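Local coordinates for protein HAT1-interacting factor 1 (Saccharomyces cerevisiae, PDB 4NQ0) that chaperones histones H3 and H4 within the nuclear histone acetyltransferase B complex, also binds H2A–H2B dimers, and takes part in chromatin assembly and telomere silencing, at residues 37-42 with 196-201; 43-48 with 64-69; 282-287 with 331-336. All coordinates share one frame; numbering follows the deposited sequence.

Contact 1 (37-42 with 196-201); sequences KFLEAA and IYFEND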
ATOM      1  N   LYS A  37      15.978   8.017  -9.815  1.00 44.81           N
ATOM      2  CA  LYS A  37      17.227   8.171  -9.070  1.00 44.81           C
ATOM      3  C   LYS A  37      16.973   7.800  -7.610  1.00 43.29           C
ATOM      4  O   LYS A  37      16.795   8.663  -6.742  1.00 42.74           O
ATOM      5  CB  LYS A  37      17.757   9.597  -9.207  1.00 45.52           C
ATOM      6  CG  LYS A  37      18.322   9.908 -10.580  1.00 47.47           C
ATOM      7  CD  LYS A  37      18.391  11.418 -10.817  1.00 49.56           C
ATOM      8  CE  LYS A  37      19.429  11.785 -11.870  1.00 51.55           C
ATOM      9  NZ  LYS A  37      19.387  13.248 -12.164  1.00 53.42           N
ATOM     10  N   PHE A  38      16.978   6.496  -7.356  1.00 42.62           N
ATOM     11  CA  PHE A  38      16.417   5.921  -6.128  1.00 41.06           C
ATOM     12  C   PHE A  38      17.274   6.134  -4.889  1.00 40.23           C
ATOM     13  O   PHE A  38      16.762   6.508  -3.839  1.00 39.48           O
ATOM     14  CB  PHE A  38      16.185   4.427  -6.316  1.00 41.14           C
ATOM     15  CG  PHE A  38      15.221   4.096  -7.421  1.00 41.43           C
ATOM     16  CD1 PHE A  38      13.940   4.636  -7.426  1.00 40.73           C
ATOM     17  CD2 PHE A  38      15.583   3.232  -8.444  1.00 41.96           C
ATOM     18  CE1 PHE A  38      13.038   4.332  -8.439  1.00 40.63           C
ATOM     19  CE2 PHE A  38      14.684   2.923  -9.462  1.00 42.04           C
ATOM     20  CZ  PHE A  38      13.408   3.475  -9.453  1.00 41.82           C
ATOM     21  N   LEU A  39      18.566   5.865  -5.002  1.00 40.35           N
ATOM     22  CA  LEU A  39      19.487   6.115  -3.907  1.00 39.98           C
ATOM     23  C   LEU A  39      19.422   7.594  -3.532  1.00 39.63           C
ATOM     24  O   LEU A  39      19.399   7.946  -2.353  1.00 39.29           O
ATOM     25  CB  LEU A  39      20.907   5.716  -4.303  1.00 40.87           C
ATOM     26  CG  LEU A  39      22.046   6.031  -3.328  1.00 40.50           C
ATOM     27  CD1 LEU A  39      21.836   5.348  -1.984  1.00 39.15           C
ATOM     28  CD2 LEU A  39      23.384   5.632  -3.945  1.00 40.31           C
ATOM     29  N   GLU A  40      19.349   8.443  -4.551  1.00 39.66           N
ATOM     30  CA  GLU A  40      19.375   9.883  -4.377  1.00 39.56           C
ATOM     31  C   GLU A  40      18.092  10.423  -3.725  1.00 37.87           C
ATOM     32  O   GLU A  40      18.155  11.306  -2.879  1.00 36.72           O
ATOM     33  CB  GLU A  40      19.626  10.566  -5.720  1.00 40.97           C
ATOM     34  CG  GLU A  40      21.016  10.281  -6.330  1.00 44.26           C
ATOM     35  CD  GLU A  40      21.064   9.062  -7.277  1.00 47.69           C
ATOM     36  OE1 GLU A  40      20.120   8.222  -7.290  1.00 47.06           O
ATOM     37  OE2 GLU A  40      22.073   8.949  -8.017  1.00 50.65           O
ATOM     38  N   ALA A  41      16.939   9.888  -4.125  1.00 37.04           N
ATOM     39  CA  ALA A  41      15.649  10.249  -3.508  1.00 35.72           C
ATOM     40  C   ALA A  41      15.595   9.770  -2.054  1.00 34.78           C
ATOM     41  O   ALA A  41      15.140  10.495  -1.171  1.00 33.70           O
ATOM     42  CB  ALA A  41      14.488   9.670  -4.310  1.00 35.34           C
ATOM     43  N   ALA A  42      16.085   8.555  -1.812  1.00 34.54           N
ATOM     44  CA  ALA A  42      16.142   7.999  -0.461  1.00 33.95           C
ATOM     45  C   ALA A  42      17.054   8.818   0.463  1.00 34.23           C
ATOM     46  O   ALA A  42      16.656   9.185   1.587  1.00 33.58           O
ATOM     47  CB  ALA A  42      16.598   6.553  -0.508  1.00 34.29           C
ATOM     48  N   ILE A 196      19.680   3.900   9.167  1.00 38.04           N
ATOM     49  CA  ILE A 196      19.423   2.474   9.417  1.00 38.65           C
ATOM     50  C   ILE A 196      18.672   1.801   8.263  1.00 38.26           C
ATOM     51  O   ILE A 196      18.838   0.603   8.036  1.00 38.75           O
ATOM     52  CB  ILE A 196      18.628   2.268  10.749  1.00 38.54           C
ATOM     53  CG1 ILE A 196      18.654   0.796  11.181  1.00 40.01           C
ATOM     54  CG2 ILE A 196      17.191   2.750  10.610  1.00 38.10           C
ATOM     55  N   TYR A 197      17.880   2.575   7.520  1.00 37.55           N
ATOM     56  CA  TYR A 197      17.056   2.030   6.431  1.00 37.28           C
ATOM     57  C   TYR A 197      17.822   1.763   5.130  1.00 38.44           C
ATOM     58  O   TYR A 197      17.247   1.252   4.163  1.00 38.10           O
ATOM     59  CB  TYR A 197      15.842   2.932   6.185  1.00 36.50           C
ATOM     60  CG  TYR A 197      14.936   3.041   7.401  1.00 34.63           C
ATOM     61  CD1 TYR A 197      14.309   1.917   7.921  1.00 34.25           C
ATOM     62  CD2 TYR A 197      14.711   4.255   8.025  1.00 34.25           C
ATOM     63  CE1 TYR A 197      13.499   1.994   9.041  1.00 34.03           C
ATOM     64  CE2 TYR A 197      13.892   4.349   9.142  1.00 33.69           C
ATOM     65  CZ  TYR A 197      13.283   3.219   9.640  1.00 33.61           C
ATOM     66  OH  TYR A 197      12.472   3.286  10.741  1.00 33.55           O
ATOM     67  N   PHE A 198      19.114   2.083   5.110  1.00 39.70           N
ATOM     68  CA  PHE A 198      19.995   1.637   4.022  1.00 41.28           C
ATOM     69  C   PHE A 198      20.704   0.322   4.373  1.00 42.89           C
ATOM     70  O   PHE A 198      21.381  -0.261   3.529  1.00 43.70           O
ATOM     71  CB  PHE A 198      21.023   2.722   3.685  1.00 41.47           C
ATOM     72  CG  PHE A 198      20.414   3.962   3.087  1.00 40.54           C
ATOM     73  CD1 PHE A 198      19.920   3.952   1.791  1.00 40.26           C
ATOM     74  CD2 PHE A 198      20.325   5.135   3.816  1.00 39.86           C
ATOM     75  CE1 PHE A 198      19.358   5.100   1.237  1.00 39.99           C
ATOM     76  CE2 PHE A 198      19.758   6.278   3.264  1.00 38.93           C
ATOM     77  CZ  PHE A 198      19.281   6.264   1.984  1.00 38.26           C
ATOM     78  N   GLU A 199      20.519  -0.150   5.603  1.00 43.86           N
ATOM     79  CA  GLU A 199      21.256  -1.309   6.117  1.00 45.60           C
ATOM     80  C   GLU A 199      20.376  -2.548   6.120  1.00 45.54           C
ATOM     81  O   GLU A 199      19.148  -2.449   6.170  1.00 44.89           O
ATOM     82  CB  GLU A 199      21.726  -1.075   7.562  1.00 46.05           C
ATOM     83  CG  GLU A 199      22.060   0.368   7.950  1.00 47.72           C
ATOM     84  CD  GLU A 199      23.516   0.728   7.768  1.00 50.13           C
ATOM     85  OE1 GLU A 199      24.013   1.517   8.597  1.00 51.85           O
ATOM     86  OE2 GLU A 199      24.157   0.233   6.812  1.00 52.14           O
ATOM     87  N   ASN A 200      21.018  -3.714   6.101  1.00 46.62           N
ATOM     88  CA  ASN A 200      20.336  -4.998   6.260  1.00 46.79           C
ATOM     89  C   ASN A 200      19.226  -5.212   5.224  1.00 45.95           C
ATOM     90  O   ASN A 200      19.457  -5.054   4.021  1.00 46.36           O
ATOM     91  CB  ASN A 200      19.803  -5.129   7.690  1.00 46.79           C
ATOM     92  CG  ASN A 200      20.826  -4.746   8.725  1.00 48.42           C
ATOM     93  OD1 ASN A 200      21.876  -5.382   8.853  1.00 51.54           O
ATOM     94  ND2 ASN A 200      20.533  -3.691   9.476  1.00 49.43           N
ATOM     95  N   ASP A 201      18.022  -5.555   5.678  1.00 45.02           N
ATOM     96  CA  ASP A 201      16.953  -5.975   4.784  1.00 43.96           C
ATOM     97  C   ASP A 201      16.152  -4.760   4.330  1.00 42.19           C
ATOM     98  O   ASP A 201      15.396  -4.186   5.106  1.00 40.90           O
ATOM     99  CB  ASP A 201      16.060  -6.991   5.505  1.00 44.27           C
ATOM    100  CG  ASP A 201      14.997  -7.574   4.611  1.00 45.00           C
ATOM    101  OD1 ASP A 201      14.291  -6.804   3.931  1.00 46.21           O
ATOM    102  OD2 ASP A 201      14.855  -8.814   4.596  1.00 47.90           O
TER

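Contact 2 (43-48 with 64-69); sequences KRCQQT and FTIFAQ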
ATOM      1  N   LYS A  43      18.272   9.102  -0.001  1.00 34.40           N
ATOM      2  CA  LYS A  43      19.209   9.910   0.779  1.00 34.59           C
ATOM      3  C   LYS A  43      18.597  11.252   1.109  1.00 33.44           C
ATOM      4  O   LYS A  43      18.750  11.756   2.208  1.00 33.15           O
ATOM      5  CB  LYS A  43      20.539  10.128   0.046  1.00 35.46           C
ATOM      6  CG  LYS A  43      21.461   8.920   0.080  1.00 37.70           C
ATOM      7  CD  LYS A  43      22.945   9.283  -0.120  1.00 41.96           C
ATOM      8  CE  LYS A  43      23.393   9.240  -1.589  1.00 44.63           C
ATOM      9  NZ  LYS A  43      24.755   8.601  -1.756  1.00 46.23           N
ATOM     10  N   ARG A  44      17.914  11.828   0.138  1.00 33.19           N
ATOM     11  CA  ARG A  44      17.282  13.124   0.317  1.00 32.69           C
ATOM     12  C   ARG A  44      16.267  13.086   1.462  1.00 31.37           C
ATOM     13  O   ARG A  44      16.196  14.013   2.276  1.00 31.14           O
ATOM     14  CB  ARG A  44      16.570  13.522  -0.970  1.00 33.32           C
ATOM     15  CG  ARG A  44      16.282  14.978  -1.064  1.00 34.05           C
ATOM     16  CD  ARG A  44      17.418  15.672  -1.762  1.00 36.42           C
ATOM     17  NE  ARG A  44      17.352  17.104  -1.544  1.00 37.29           N
ATOM     18  CZ  ARG A  44      18.221  17.973  -2.036  1.00 38.61           C
ATOM     19  NH1 ARG A  44      19.229  17.563  -2.801  1.00 40.90           N
ATOM     20  NH2 ARG A  44      18.075  19.261  -1.768  1.00 38.25           N
ATOM     21  N   CYS A  45      15.469  12.020   1.495  1.00 30.49           N
ATOM     22  CA  CYS A  45      14.464  11.824   2.548  1.00 29.75           C
ATOM     23  C   CYS A  45      15.150  11.568   3.876  1.00 29.42           C
ATOM     24  O   CYS A  45      14.808  12.174   4.876  1.00 27.93           O
ATOM     25  CB  CYS A  45      13.542  10.635   2.227  1.00 29.38           C
ATOM     26  SG  CYS A  45      12.444  10.900   0.817  1.00 30.89           S
ATOM     27  N   GLN A  46      16.120  10.654   3.871  1.00 30.28           N
ATOM     28  CA  GLN A  46      16.840  10.290   5.088  1.00 31.00           C
ATOM     29  C   GLN A  46      17.485  11.506   5.767  1.00 31.37           C
ATOM     30  O   GLN A  46      17.303  11.724   6.959  1.00 30.87           O
ATOM     31  CB  GLN A  46      17.908   9.234   4.781  1.00 31.78           C
ATOM     32  CG  GLN A  46      18.812   8.893   5.953  1.00 32.41           C
ATOM     33  CD  GLN A  46      20.206   9.465   5.790  1.00 35.74           C
ATOM     34  OE1 GLN A  46      20.808   9.339   4.718  1.00 35.32           O
ATOM     35  NE2 GLN A  46      20.739  10.088   6.855  1.00 36.17           N
ATOM     36  N   GLN A  47      18.229  12.293   4.997  1.00 31.95           N
ATOM     37  CA  GLN A  47      18.935  13.450   5.548  1.00 32.19           C
ATOM     38  C   GLN A  47      17.960  14.529   6.007  1.00 31.48           C
ATOM     39  O   GLN A  47      18.192  15.186   7.009  1.00 31.50           O
ATOM     40  CB  GLN A  47      19.909  14.023   4.526  1.00 33.11           C
ATOM     41  CG  GLN A  47      21.039  13.065   4.165  1.00 35.49           C
ATOM     42  CD  GLN A  47      21.765  13.494   2.922  1.00 39.67           C
ATOM     43  OE1 GLN A  47      21.708  14.660   2.531  1.00 43.03           O
ATOM     44  NE2 GLN A  47      22.443  12.557   2.279  1.00 41.89           N
ATOM     45  N   THR A  48      16.867  14.717   5.278  1.00 31.09           N
ATOM     46  CA  THR A  48      15.843  15.662   5.718  1.00 30.70           C
ATOM     47  C   THR A  48      15.255  15.174   7.044  1.00 30.14           C
ATOM     48  O   THR A  48      15.140  15.958   7.984  1.00 29.49           O
ATOM     49  CB  THR A  48      14.735  15.869   4.652  1.00 30.97           C
ATOM     50  OG1 THR A  48      15.337  16.261   3.411  1.00 31.96           O
ATOM     51  CG2 THR A  48      13.746  16.945   5.094  1.00 30.03           C
ATOM     52  N   PHE A  64       8.328   9.607   4.268  1.00 27.87           N
ATOM     53  CA  PHE A  64       8.371   8.177   4.551  1.00 27.94           C
ATOM     54  C   PHE A  64       7.990   7.347   3.331  1.00 27.89           C
ATOM     55  O   PHE A  64       8.657   6.356   3.005  1.00 27.66           O
ATOM     56  CB  PHE A  64       7.476   7.869   5.760  1.00 28.13           C
ATOM     57  CG  PHE A  64       8.034   8.380   7.063  1.00 27.71           C
ATOM     58  CD1 PHE A  64       8.817   7.559   7.863  1.00 28.89           C
ATOM     59  CD2 PHE A  64       7.795   9.687   7.480  1.00 27.86           C
ATOM     60  CE1 PHE A  64       9.344   8.025   9.069  1.00 28.30           C
ATOM     61  CE2 PHE A  64       8.324  10.156   8.673  1.00 27.92           C
ATOM     62  CZ  PHE A  64       9.091   9.329   9.468  1.00 27.46           C
ATOM     63  N   THR A  65       6.956   7.778   2.612  1.00 28.11           N
ATOM     64  CA  THR A  65       6.475   6.997   1.457  1.00 28.40           C
ATOM     65  C   THR A  65       7.438   7.032   0.271  1.00 28.65           C
ATOM     66  O   THR A  65       7.707   5.994  -0.350  1.00 28.57           O
ATOM     67  CB  THR A  65       5.063   7.421   1.022  1.00 28.67           C
ATOM     68  OG1 THR A  65       5.083   8.769   0.534  1.00 29.88           O
ATOM     69  CG2 THR A  65       4.105   7.318   2.205  1.00 27.29           C
ATOM     70  N   ILE A  66       7.988   8.205  -0.020  1.00 28.98           N
ATOM     71  CA  ILE A  66       9.039   8.324  -1.036  1.00 29.56           C
ATOM     72  C   ILE A  66      10.277   7.520  -0.634  1.00 29.53           C
ATOM     73  O   ILE A  66      10.827   6.769  -1.448  1.00 29.74           O
ATOM     74  CB  ILE A  66       9.411   9.804  -1.297  1.00 30.29           C
ATOM     75  CG1 ILE A  66       8.211  10.544  -1.906  1.00 30.62           C
ATOM     76  CG2 ILE A  66      10.608   9.903  -2.235  1.00 30.92           C
ATOM     77  CD1 ILE A  66       8.304  12.029  -1.801  1.00 31.46           C
ATOM     78  N   PHE A  67      10.695   7.653   0.629  1.00 29.55           N
ATOM     79  CA  PHE A  67      11.849   6.917   1.157  1.00 29.80           C
ATOM     80  C   PHE A  67      11.619   5.410   0.959  1.00 30.41           C
ATOM     81  O   PHE A  67      12.501   4.691   0.481  1.00 31.09           O
ATOM     82  CB  PHE A  67      12.033   7.260   2.648  1.00 29.42           C
ATOM     83  CG  PHE A  67      13.400   6.924   3.250  1.00 28.75           C
ATOM     84  CD1 PHE A  67      14.342   6.119   2.607  1.00 29.24           C
ATOM     85  CD2 PHE A  67      13.703   7.392   4.522  1.00 26.86           C
ATOM     86  CE1 PHE A  67      15.558   5.825   3.223  1.00 28.77           C
ATOM     87  CE2 PHE A  67      14.915   7.104   5.137  1.00 27.78           C
ATOM     88  CZ  PHE A  67      15.841   6.323   4.486  1.00 28.81           C
ATOM     89  N   ALA A  68      10.425   4.939   1.308  1.00 30.58           N
ATOM     90  CA  ALA A  68      10.100   3.521   1.197  1.00 31.20           C
ATOM     91  C   ALA A  68      10.145   3.045  -0.255  1.00 32.39           C
ATOM     92  O   ALA A  68      10.748   2.022  -0.554  1.00 32.36           O
ATOM     93  CB  ALA A  68       8.739   3.241   1.801  1.00 30.62           C
ATOM     94  N   GLN A  69       9.507   3.785  -1.153  1.00 33.68           N
ATOM     95  CA  GLN A  69       9.572   3.458  -2.576  1.00 35.24           C
ATOM     96  C   GLN A  69      11.011   3.407  -3.055  1.00 36.30           C
ATOM     97  O   GLN A  69      11.408   2.453  -3.717  1.00 36.60           O
ATOM     98  CB  GLN A  69       8.821   4.481  -3.411  1.00 35.87           C
ATOM     99  CG  GLN A  69       7.323   4.486  -3.202  1.00 37.15           C
ATOM    100  CD  GLN A  69       6.557   4.515  -4.511  1.00 40.24           C
ATOM    101  OE1 GLN A  69       5.738   5.402  -4.742  1.00 42.93           O
ATOM    102  NE2 GLN A  69       6.827   3.541  -5.379  1.00 41.77           N
TER

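Contact 3 (282-287 with 331-336); sequences AEFLVC and AQIQDD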
ATOM      1  N   ALA A 282      -7.102  -3.115  -6.798  1.00 31.18           N
ATOM      2  CA  ALA A 282      -6.917  -3.844  -5.535  1.00 30.29           C
ATOM      3  C   ALA A 282      -7.523  -5.263  -5.577  1.00 29.83           C
ATOM      4  O   ALA A 282      -6.913  -6.228  -5.095  1.00 28.89           O
ATOM      5  CB  ALA A 282      -7.512  -3.051  -4.385  1.00 29.70           C
ATOM      6  N   GLU A 283      -8.712  -5.388  -6.166  1.00 30.19           N
ATOM      7  CA  GLU A 283      -9.324  -6.704  -6.370  1.00 30.33           C
ATOM      8  C   GLU A 283      -8.429  -7.606  -7.191  1.00 30.12           C
ATOM      9  O   GLU A 283      -8.266  -8.773  -6.858  1.00 30.25           O
ATOM     10  CB  GLU A 283     -10.676  -6.602  -7.062  1.00 30.95           C
ATOM     11  CG  GLU A 283     -11.749  -5.878  -6.263  1.00 32.51           C
ATOM     12  CD  GLU A 283     -12.480  -6.761  -5.264  1.00 34.92           C
ATOM     13  OE1 GLU A 283     -11.999  -7.887  -4.976  1.00 34.80           O
ATOM     14  OE2 GLU A 283     -13.545  -6.302  -4.766  1.00 36.03           O
ATOM     15  N   PHE A 284      -7.832  -7.076  -8.256  1.00 30.46           N
ATOM     16  CA  PHE A 284      -6.954  -7.904  -9.099  1.00 30.18           C
ATOM     17  C   PHE A 284      -5.677  -8.298  -8.365  1.00 30.03           C
ATOM     18  O   PHE A 284      -5.206  -9.446  -8.480  1.00 30.02           O
ATOM     19  CB  PHE A 284      -6.607  -7.197 -10.412  1.00 30.97           C
ATOM     20  CG  PHE A 284      -5.530  -7.893 -11.202  1.00 30.40           C
ATOM     21  CD1 PHE A 284      -5.807  -9.055 -11.904  1.00 30.78           C
ATOM     22  CD2 PHE A 284      -4.239  -7.397 -11.219  1.00 30.89           C
ATOM     23  CE1 PHE A 284      -4.809  -9.718 -12.609  1.00 31.92           C
ATOM     24  CE2 PHE A 284      -3.233  -8.043 -11.930  1.00 32.04           C
ATOM     25  CZ  PHE A 284      -3.522  -9.208 -12.626  1.00 32.94           C
ATOM     26  N   LEU A 285      -5.094  -7.354  -7.626  1.00 29.59           N
ATOM     27  CA  LEU A 285      -3.847  -7.641  -6.902  1.00 29.31           C
ATOM     28  C   LEU A 285      -4.046  -8.730  -5.848  1.00 28.48           C
ATOM     29  O   LEU A 285      -3.179  -9.575  -5.658  1.00 29.20           O
ATOM     30  CB  LEU A 285      -3.266  -6.363  -6.282  1.00 29.05           C
ATOM     31  CG  LEU A 285      -2.724  -5.321  -7.267  1.00 30.22           C
ATOM     32  CD1 LEU A 285      -2.461  -3.982  -6.554  1.00 30.89           C
ATOM     33  CD2 LEU A 285      -1.457  -5.804  -7.977  1.00 29.83           C
ATOM     34  N   VAL A 286      -5.191  -8.711  -5.180  1.00 28.26           N
ATOM     35  CA  VAL A 286      -5.595  -9.790  -4.276  1.00 28.26           C
ATOM     36  C   VAL A 286      -5.523 -11.152  -4.972  1.00 29.45           C
ATOM     37  O   VAL A 286      -4.898 -12.079  -4.459  1.00 28.93           O
ATOM     38  CB  VAL A 286      -7.018  -9.560  -3.730  1.00 28.45           C
ATOM     39  CG1 VAL A 286      -7.605 -10.855  -3.131  1.00 28.25           C
ATOM     40  CG2 VAL A 286      -7.017  -8.420  -2.696  1.00 26.83           C
ATOM     41  N   CYS A 287      -6.137 -11.253  -6.152  1.00 30.13           N
ATOM     42  CA  CYS A 287      -6.147 -12.496  -6.926  1.00 31.61           C
ATOM     43  C   CYS A 287      -4.765 -12.920  -7.392  1.00 32.54           C
ATOM     44  O   CYS A 287      -4.438 -14.114  -7.373  1.00 32.86           O
ATOM     45  CB  CYS A 287      -7.080 -12.362  -8.137  1.00 31.79           C
ATOM     46  SG  CYS A 287      -8.791 -12.121  -7.631  1.00 33.90           S
ATOM     47  N   ALA A 331      -8.228 -11.748 -18.341  1.00 35.76           N
ATOM     48  CA  ALA A 331      -7.580 -12.939 -18.889  1.00 36.06           C
ATOM     49  C   ALA A 331      -6.733 -13.672 -17.844  1.00 35.57           C
ATOM     50  O   ALA A 331      -6.766 -14.898 -17.764  1.00 34.94           O
ATOM     51  CB  ALA A 331      -6.711 -12.563 -20.085  1.00 36.74           C
ATOM     52  N   GLN A 332      -5.979 -12.917 -17.050  1.00 35.35           N
ATOM     53  CA  GLN A 332      -5.166 -13.503 -15.986  1.00 35.51           C
ATOM     54  C   GLN A 332      -6.026 -14.170 -14.912  1.00 34.48           C
ATOM     55  O   GLN A 332      -5.694 -15.246 -14.417  1.00 34.53           O
ATOM     56  CB  GLN A 332      -4.287 -12.437 -15.330  1.00 35.40           C
ATOM     57  CG  GLN A 332      -3.395 -12.980 -14.226  1.00 37.37           C
ATOM     58  CD  GLN A 332      -2.349 -13.950 -14.758  1.00 39.73           C
ATOM     59  OE1 GLN A 332      -2.397 -15.156 -14.488  1.00 41.21           O
ATOM     60  NE2 GLN A 332      -1.406 -13.424 -15.529  1.00 42.11           N
ATOM     61  N   ILE A 333      -7.122 -13.525 -14.546  1.00 33.79           N
ATOM     62  CA  ILE A 333      -8.035 -14.094 -13.550  1.00 33.06           C
ATOM     63  C   ILE A 333      -8.594 -15.418 -14.048  1.00 33.03           C
ATOM     64  O   ILE A 333      -8.728 -16.354 -13.275  1.00 32.05           O
ATOM     65  CB  ILE A 333      -9.155 -13.111 -13.176  1.00 32.70           C
ATOM     66  CG1 ILE A 333      -8.570 -11.925 -12.405  1.00 34.11           C
ATOM     67  CG2 ILE A 333     -10.200 -13.760 -12.290  1.00 31.89           C
ATOM     68  CD1 ILE A 333      -9.421 -10.676 -12.491  1.00 34.78           C
ATOM     69  N   GLN A 334      -8.872 -15.512 -15.347  1.00 33.72           N
ATOM     70  CA  GLN A 334      -9.340 -16.762 -15.916  1.00 34.54           C
ATOM     71  C   GLN A 334      -8.239 -17.832 -15.846  1.00 34.78           C
ATOM     72  O   GLN A 334      -8.522 -19.000 -15.573  1.00 34.41           O
ATOM     73  CB  GLN A 334      -9.807 -16.571 -17.363  1.00 35.60           C
ATOM     74  CG  GLN A 334     -10.512 -17.800 -17.944  1.00 37.47           C
ATOM     75  CD  GLN A 334     -11.783 -18.161 -17.193  1.00 39.30           C
ATOM     76  OE1 GLN A 334     -12.644 -17.308 -16.969  1.00 40.40           O
ATOM     77  NE2 GLN A 334     -11.911 -19.435 -16.805  1.00 39.10           N
ATOM     78  N   ASP A 335      -6.991 -17.437 -16.091  1.00 34.96           N
ATOM     79  CA  ASP A 335      -5.866 -18.367 -15.916  1.00 35.72           C
ATOM     80  C   ASP A 335      -5.813 -18.853 -14.464  1.00 34.62           C
ATOM     81  O   ASP A 335      -5.620 -20.038 -14.211  1.00 34.07           O
ATOM     82  CB  ASP A 335      -4.530 -17.720 -16.265  1.00 36.29           C
ATOM     83  CG  ASP A 335      -4.482 -17.199 -17.682  1.00 38.73           C
ATOM     84  OD1 ASP A 335      -5.305 -17.627 -18.522  1.00 40.95           O
ATOM     85  OD2 ASP A 335      -3.612 -16.343 -17.949  1.00 41.56           O
ATOM     86  N   ASP A 336      -6.017 -17.936 -13.521  1.00 33.66           N
ATOM     87  CA  ASP A 336      -5.999 -18.298 -12.101  1.00 33.28           C
ATOM     88  C   ASP A 336      -7.061 -19.356 -11.781  1.00 33.41           C
ATOM     89  O   ASP A 336      -6.783 -20.338 -11.074  1.00 33.19           O
ATOM     90  CB  ASP A 336      -6.187 -17.063 -11.215  1.00 32.72           C
ATOM     91  CG  ASP A 336      -5.116 -16.009 -11.437  1.00 32.66           C
ATOM     92  OD1 ASP A 336      -4.014 -16.352 -11.894  1.00 32.48           O
ATOM     93  OD2 ASP A 336      -5.376 -14.827 -11.148  1.00 35.11           O
TER

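Contact 1 (37-42 with 196-201)
F198 carries the apolar contact from the 196-201 side, directing one end of its ring at A42 and L39 near the start of helix 38-51. The methyl CB of A42 lies 3.6 Å from CE1 of F198 and nearly as close to CZ, so the alanine meets the outer end of the ring. The same CZ also lies 3.7 Å from the carbonyl carbon of A42, which brings the aromatic group down to the helix backbone. L39 adds a looser touch beside it: its CD1 stands 4.1 Å from CE1 of F198, and the two side chains cross at about a right angle. CG of L39 extends anti to the backbone N (chi1 174°), which brings the end of the side chain nearer to the ring than its first bond would suggest. Both aliphatic partners approach the phenyl ring obliquely.

The helix meets a short 3-10 turn that lies inside the predicted first TPR repeat, in a protein of the SHNi-TPR class. A long segment missing from the model separates the two in sequence. Residues 196-199 also fall at the end of the region important for binding both H3–H4 and H2A–H2B, so the contact joins the N-terminal helices to that region.

Polar bonds hold each side in place, within the segment or to its neighbours. The 3-10 turn is closed by E199 N bonding to I196 O at 3.1 Å, while A42 N bonds to F38 O at 3.0 Å in the first turn of the helix. The hydroxyl of Y197, next to F198, is hydrogen-bonded to R190, D208 and Q212, tying the turn to helix 202-218. D201 caps the start of that helix, its OD1 accepting from the backbone N of E204.

Contact 2 (43-48 with 64-69)
The F67 ring lies against the backbone and side-chain base of Q46, with the Q46 backbone N over one of its faces. CB of Q46 approaches the far end of the ring, 3.6 Å from CZ of F67, and C45 CB reaches the ring obliquely near its root. The Q46 amide plane is turned 47° from the ring plane, so the two groups do not stack.

These residues join consecutive helices into a helical hairpin, the kind of unit from which TPR folds are built. The axes of the two segments run roughly antiparallel, at 138°, and approach to 8.9 Å. At their nearest, the CA atoms of C45 and F67 are 5.7 Å apart, an intimate packing in which the compact cysteine faces the other helix. CB of C45 is 3.7 Å from CB of F67. Its sulfur meets both residues, with SG 3.7 Å from CG2 of I66 and equally near the backbone N of F67.

F67 holds CG anti to its own N (chi1 -162°), which carries the ring along the helix surface to Q46. The bent Q46 chain then leads its amide away from F67, and NE2 bonds to OD2 of D50 one turn on. C45 also packs against A29 of helix 14-34. Within helix 38-51, R44 O takes two donors: T48 N at 3.2 Å and T48 OG1 at 2.7 Å.

Contact 3 (282-287 with 331-336)
F284 points the rim of its ring at helix 323-344, where Q332 and I333 meet neighbouring atoms of that rim. CB of Q332 lies at the ring edge, in the plane, 3.9 Å from CE1 of F284; its CG is equally near the same carbon. The phenylalanine and glutamine side chains cross at about a right angle, so the aliphatic base of Q332 abuts the ring while the far end of the chain leads away. I333 comes to the adjacent position: its CD1 is 4.0 Å from CD1 of F284, again near the ring plane, and the two side chains run obliquely to each other. The extended first torsion of F284, with CG anti to the backbone N (chi1 170°), carries the ring toward helix 323-344, although its first bond is not aimed at the partner.

The second part of the contact is looser. C287 and D336 face one another a turn further along, where OD2 of D336 is 4.2 Å from CB of C287. The carboxylate has its stronger partner elsewhere, a salt bridge from OD1 to NE of R291, just beyond helix 273-290.

The segments run nearly in the same direction, with axes 31° apart and 10.7 Å from each other at closest approach. At this spacing the closest contacts are made by side chains, chiefly the F284 ring. The parallel relationship is that of alternate helices in a TPR-type superhelix, with helix 298-316 between them in sequence. That helix also packs against both: C287 touches A308 and I333 touches L312, while L285 and V286 turn to the preceding helices 229-248 and 252-266.

Overall arrangement
Contacts 1 and 2 share helix 38-51 and lie side by side, their centres about 8 Å apart, with F198 packing on Q46 and A42 on F67. Contact 2, between helices 38-51 and 61-77, closes first along the sequence, within the span bracketed by contact 1, which brings residues 196-201 back to helix 38-51 after the unmodelled 80-159. Contact 3 follows both, joining helices 273-290 and 323-344, with its centre about 32 Å from either. It lies across the chain's centre from contact 2. The all-helical chain thus places packing beside the 80-199 histone-binding region towards one end, and packing at the end of the 248-332 H2A–H2B region towards the other.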